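Local coordinates for uncharacterized conserved protein (PDB 2QSD) that is of unknown function, a conserved protein of the DUF1543 family from the marine bacterium Idiomarina loihiensis that is found here as a two-chain assembly, at residues K46-F49 with G50-G54; H64-G68 with Y69-L73. All coordinates share one frame; numbering follows the deposited sequence.

Interaction 1 (K46-F49 with G50-G54)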
loop_
_atom_site.group_PDB
_atom_site.type_symbol
_atom_site.label_atom_id
_atom_site.label_comp_id
_atom_site.label_asym_id
_atom_site.label_seq_id
_atom_site.Cartn_x
_atom_site.Cartn_y
_atom_site.Cartn_z
ATOM N N LYS A 46 1.288 14.189 -11.285
ATOM C CA LYS A 46 0.256 13.826 -12.259
ATOM C C LYS A 46 0.087 12.314 -12.443
ATOM O O LYS A 46 -0.932 11.864 -12.966
ATOM C CB LYS A 46 0.460 14.552 -13.600
ATOM C CG LYS A 46 1.463 13.926 -14.554
ATOM C CD LYS A 46 1.195 14.354 -16.003
ATOM C CE LYS A 46 1.455 15.846 -16.239
ATOM N NZ LYS A 46 1.195 16.242 -17.657
ATOM N N GLY A 47 1.077 11.538 -12.011
ATOM C CA GLY A 47 0.988 10.078 -12.062
ATOM C C GLY A 47 0.366 9.470 -10.811
ATOM O O GLY A 47 -0.123 8.337 -10.846
ATOM N N TRP A 48 0.393 10.219 -9.707
ATOM C CA TRP A 48 -0.215 9.782 -8.441
ATOM C C TRP A 48 -1.729 9.665 -8.571
ATOM O O TRP A 48 -2.391 10.613 -8.954
ATOM C CB TRP A 48 0.157 10.740 -7.298
ATOM C CG TRP A 48 -0.527 10.445 -5.997
ATOM C CD1 TRP A 48 -1.414 11.250 -5.342
ATOM C CD2 TRP A 48 -0.376 9.270 -5.179
ATOM N NE1 TRP A 48 -1.820 10.656 -4.173
ATOM C CE2 TRP A 48 -1.208 9.437 -4.052
ATOM C CE3 TRP A 48 0.380 8.097 -5.289
ATOM C CZ2 TRP A 48 -1.312 8.477 -3.046
ATOM C CZ3 TRP A 48 0.274 7.137 -4.285
ATOM C CH2 TRP A 48 -0.565 7.335 -3.182
ATOM N N PHE A 49 -2.257 8.488 -8.259
ATOM C CA PHE A 49 -3.661 8.163 -8.510
ATOM C C PHE A 49 -4.604 8.789 -7.485
ATOM O O PHE A 49 -5.804 8.934 -7.746
ATOM C CB PHE A 49 -3.850 6.636 -8.513
ATOM C CG PHE A 49 -3.793 6.020 -7.146
ATOM C CD1 PHE A 49 -2.566 5.730 -6.554
ATOM C CD2 PHE A 49 -4.970 5.750 -6.433
ATOM C CE1 PHE A 49 -2.508 5.168 -5.286
ATOM C CE2 PHE A 49 -4.918 5.202 -5.160
ATOM C CZ PHE A 49 -3.688 4.909 -4.584
ATOM N N GLY A 50 -4.056 9.119 -6.315
ATOM C CA GLY A 50 -4.847 9.531 -5.160
ATOM C C GLY A 50 -4.919 11.029 -4.955
ATOM O O GLY A 50 -4.808 11.801 -5.902
ATOM N N THR A 51 -5.102 11.422 -3.700
ATOM C CA THR A 51 -5.226 12.814 -3.290
ATOM C C THR A 51 -3.861 13.499 -3.317
ATOM O O THR A 51 -2.879 12.945 -2.826
ATOM C CB THR A 51 -5.837 12.878 -1.868
ATOM O OG1 THR A 51 -7.155 12.314 -1.895
ATOM C CG2 THR A 51 -5.893 14.305 -1.315
ATOM N N GLN A 52 -3.818 14.703 -3.881
ATOM C CA GLN A 52 -2.582 15.477 -4.019
ATOM C C GLN A 52 -2.008 15.984 -2.706
ATOM O O GLN A 52 -0.792 15.961 -2.514
ATOM C CB GLN A 52 -2.776 16.650 -4.988
ATOM C CG GLN A 52 -3.080 16.234 -6.428
ATOM C CD GLN A 52 -1.931 15.495 -7.102
ATOM O OE1 GLN A 52 -0.758 15.810 -6.887
ATOM N NE2 GLN A 52 -2.270 14.509 -7.931
ATOM N N LYS A 53 -2.875 16.445 -1.811
ATOM C CA LYS A 53 -2.434 17.003 -0.535
ATOM C C LYS A 53 -1.767 15.959 0.361
ATOM O O LYS A 53 -2.383 14.952 0.730
ATOM C CB LYS A 53 -3.598 17.679 0.197
ATOM C CG LYS A 53 -3.209 18.330 1.519
ATOM C CD LYS A 53 -4.226 19.385 1.931
ATOM C CE LYS A 53 -3.963 19.888 3.343
ATOM N NZ LYS A 53 -4.534 18.970 4.371
ATOM N N GLY A 54 -0.503 16.217 0.694
ATOM C CA GLY A 54 0.256 15.377 1.620
ATOM C C GLY A 54 1.109 14.328 0.932
ATOM O O GLY A 54 1.683 13.465 1.597
#

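Interaction 2 (H64-G68 with Y69-L73)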
loop_
_atom_site.group_PDB
_atom_site.type_symbol
_atom_site.label_atom_id
_atom_site.label_comp_id
_atom_site.label_asym_id
_atom_site.label_seq_id
_atom_site.Cartn_x
_atom_site.Cartn_y
_atom_site.Cartn_z
ATOM N N HIS A 64 19.695 2.518 -14.479
ATOM C CA HIS A 64 20.520 2.640 -15.694
ATOM C C HIS A 64 20.870 1.307 -16.355
ATOM O O HIS A 64 21.176 1.260 -17.555
ATOM C CB HIS A 64 21.788 3.467 -15.445
ATOM C CG HIS A 64 22.546 3.072 -14.215
ATOM N ND1 HIS A 64 23.300 1.920 -14.138
ATOM C CD2 HIS A 64 22.678 3.686 -13.015
ATOM C CE1 HIS A 64 23.851 1.833 -12.941
ATOM N NE2 HIS A 64 23.487 2.892 -12.239
ATOM N N HIS A 65 20.814 0.228 -15.578
ATOM C CA HIS A 65 21.106 -1.105 -16.088
ATOM C C HIS A 65 20.167 -2.138 -15.498
ATOM O O HIS A 65 19.893 -2.105 -14.296
ATOM C CB HIS A 65 22.550 -1.498 -15.778
ATOM C CG HIS A 65 23.552 -0.886 -16.703
ATOM N ND1 HIS A 65 24.152 0.329 -16.454
ATOM C CD2 HIS A 65 24.058 -1.322 -17.878
ATOM C CE1 HIS A 65 24.985 0.617 -17.438
ATOM N NE2 HIS A 65 24.949 -0.370 -18.314
ATOM N N VAL A 66 19.664 -3.031 -16.356
ATOM C CA VAL A 66 18.843 -4.180 -15.948
ATOM C C VAL A 66 19.279 -5.431 -16.734
ATOM O O VAL A 66 19.272 -5.421 -17.969
ATOM C CB VAL A 66 17.309 -3.942 -16.176
ATOM C CG1 VAL A 66 16.503 -5.190 -15.794
ATOM C CG2 VAL A 66 16.796 -2.757 -15.385
ATOM N N ASP A 67 19.660 -6.487 -16.011
ATOM C CA ASP A 67 20.024 -7.800 -16.589
ATOM C C ASP A 67 21.075 -7.746 -17.711
ATOM O O ASP A 67 20.970 -8.460 -18.711
ATOM C CB ASP A 67 18.776 -8.567 -17.068
ATOM C CG ASP A 67 17.807 -8.898 -15.944
ATOM O OD1 ASP A 67 18.234 -9.014 -14.772
ATOM O OD2 ASP A 67 16.603 -9.059 -16.244
ATOM N N GLY A 68 22.073 -6.883 -17.546
ATOM C CA GLY A 68 23.131 -6.739 -18.532
ATOM C C GLY A 68 22.859 -5.716 -19.621
ATOM O O GLY A 68 23.721 -5.478 -20.471
ATOM N N TYR A 69 21.671 -5.111 -19.595
ATOM C CA TYR A 69 21.281 -4.116 -20.595
ATOM C C TYR A 69 21.361 -2.700 -20.038
ATOM O O TYR A 69 20.926 -2.443 -18.920
ATOM C CB TYR A 69 19.861 -4.381 -21.116
ATOM C CG TYR A 69 19.712 -5.634 -21.957
ATOM C CD1 TYR A 69 19.741 -5.571 -23.351
ATOM C CD2 TYR A 69 19.526 -6.880 -21.361
ATOM C CE1 TYR A 69 19.601 -6.721 -24.130
ATOM C CE2 TYR A 69 19.387 -8.033 -22.129
ATOM C CZ TYR A 69 19.425 -7.944 -23.509
ATOM O OH TYR A 69 19.280 -9.084 -24.264
ATOM N N ARG A 70 21.915 -1.796 -20.839
ATOM C CA ARG A 70 21.963 -0.370 -20.548
ATOM C C ARG A 70 20.703 0.316 -21.078
ATOM O O ARG A 70 20.252 0.023 -22.184
ATOM C CB ARG A 70 23.209 0.241 -21.193
ATOM C CG ARG A 70 23.406 1.731 -20.981
ATOM C CD ARG A 70 24.777 2.152 -21.455
ATOM N NE ARG A 70 24.905 3.602 -21.547
ATOM C CZ ARG A 70 26.024 4.239 -21.883
ATOM N NH1 ARG A 70 26.034 5.564 -21.943
ATOM N NH2 ARG A 70 27.132 3.558 -22.160
ATOM N N ILE A 71 20.151 1.229 -20.281
ATOM C CA ILE A 71 18.920 1.923 -20.624
ATOM C C ILE A 71 19.243 3.241 -21.308
ATOM O O ILE A 71 19.994 4.061 -20.772
ATOM C CB ILE A 71 18.043 2.153 -19.367
ATOM C CG1 ILE A 71 17.644 0.807 -18.757
ATOM C CG2 ILE A 71 16.805 2.980 -19.707
ATOM C CD1 ILE A 71 17.210 0.883 -17.322
ATOM N N HIS A 72 18.693 3.429 -22.504
ATOM C CA HIS A 72 18.840 4.686 -23.233
ATOM C C HIS A 72 17.496 5.378 -23.335
ATOM O O HIS A 72 16.463 4.716 -23.455
ATOM C CB HIS A 72 19.395 4.446 -24.634
ATOM C CG HIS A 72 20.803 3.952 -24.646
ATOM N ND1 HIS A 72 21.884 4.794 -24.496
ATOM C CD2 HIS A 72 21.311 2.705 -24.789
ATOM C CE1 HIS A 72 22.997 4.084 -24.543
ATOM N NE2 HIS A 72 22.677 2.814 -24.720
ATOM N N LEU A 73 17.518 6.705 -23.282
ATOM C CA LEU A 73 16.303 7.505 -23.387
ATOM C C LEU A 73 16.393 8.457 -24.569
ATOM O O LEU A 73 17.338 9.246 -24.672
ATOM C CB LEU A 73 16.047 8.282 -22.090
ATOM C CG LEU A 73 15.924 7.459 -20.805
ATOM C CD1 LEU A 73 15.984 8.367 -19.585
ATOM C CD2 LEU A 73 14.664 6.597 -20.797
#

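Interaction 1 (K46-F49 with G50-G54)
Trp48 lays one face of its indole over the start of Gly50, whose backbone N sits 3.4 Å above the ring plane, displaced toward the rim. The same ring reaches further along the chain with its pyrrole edge: NE1 donates to the carbonyl O of Thr51, 2.9 Å away. That bond is bent, with 135° at the hydrogen, and NE1 stands well above the plane of the accepting carbonyl, tilted off either lone pair. It is therefore probably modest in strength, but it gives the N-H of a buried indole a partner and helps fix the ring's rotation about CB-CG. With CG opposite the backbone N, the indole is directed forward along the chain, where Leu55 of the loop and Asp28 of strand 26-34 also touch it.

These residues make the irregular exit from helix 41-47 into the loop before strand 56-62, on the surface of the protein, and the tryptophan ring lies against the first residues of the loop, its face toward Gly50 and its N-H bonded to Thr51. Glycine suits position 50 because the backbone there passes close to the faces of both aromatic rings, and a side-chain carbon would come very near Trp48 NE1.

The second ring is that of Phe49. Its CG lies between the backbone N and the carbonyl carbon (chi1 74°), which folds the phenyl back so that Gly50 CA stands 4.3 Å from the ring centroid, 22° off the normal, in a CH-pi contact over the face. Beyond the loop, Phe49 packs on Phe49 of the second subunit. Gln52 folds its amide back toward the helix; NE2 lies near the edge of the indole, 4.2 Å from Trp48 CD1, and donates its hydrogen bond to the carbonyl O of Arg45.

Interaction 2 (H64-G68 with Y69-L73)
A tight antiparallel beta hairpin joins strands 65-66 and 69-74 through a type I' turn from Val66 to Tyr69. Gly68 suits the turn because its positive phi (89°) would press a side chain against the preceding carbonyl. Val66 and Tyr69 form the hydrogen-bonded pair, N to O at 2.9 Å each way, and Ile71 N donates to His64 O further along. His65 and Arg70 make the non-hydrogen-bonded pair. Here the imidazole, with CG beside its own backbone N (chi1 -79°), crosses the extended arginine chain at a slant, and His65 NE2 comes 3.4 Å from Arg70 CB; ring and guanidinium planes are 50° apart. On the face of Val66 and Tyr69, Val66 CG2 meets Ile71 CD1 at 4.1 Å, while the edge of the Tyr69 ring is turned to Val66 O. Val66 and Tyr69 also pack on strand 105-110, where branched and aromatic groups suit an apolar interface. His65 ND1 lies 2.9 Å from His64 ND1 in a hydrogen bond, and His65 NE2 bonds to Asp162. With both ring nitrogens engaged, the imidazole is held against rotation, and the carboxylate would probably offset charge beside Arg70.

In the fold
From the N terminus, strands 9-17 and 26-34 lead to helix 41-47, and interaction 1 forms where the chain leaves that helix, closing a short turn before strand 56-62. Here Phe49 meets Phe49 of the second subunit. Strand 56-62 then carries the chain across the molecule to interaction 2, the hairpin closed by residues 64-73, whose second strand pairs with strand 155-161. The two contacts lie in series, neither enclosing nor crossing the other, on opposite sides of the chain's centre, with centres 29 Å apart. Interaction 1 packs against strand 26-34 of the five-stranded sheet that also holds strand 56-62, and interaction 2 starts the four-stranded sheet.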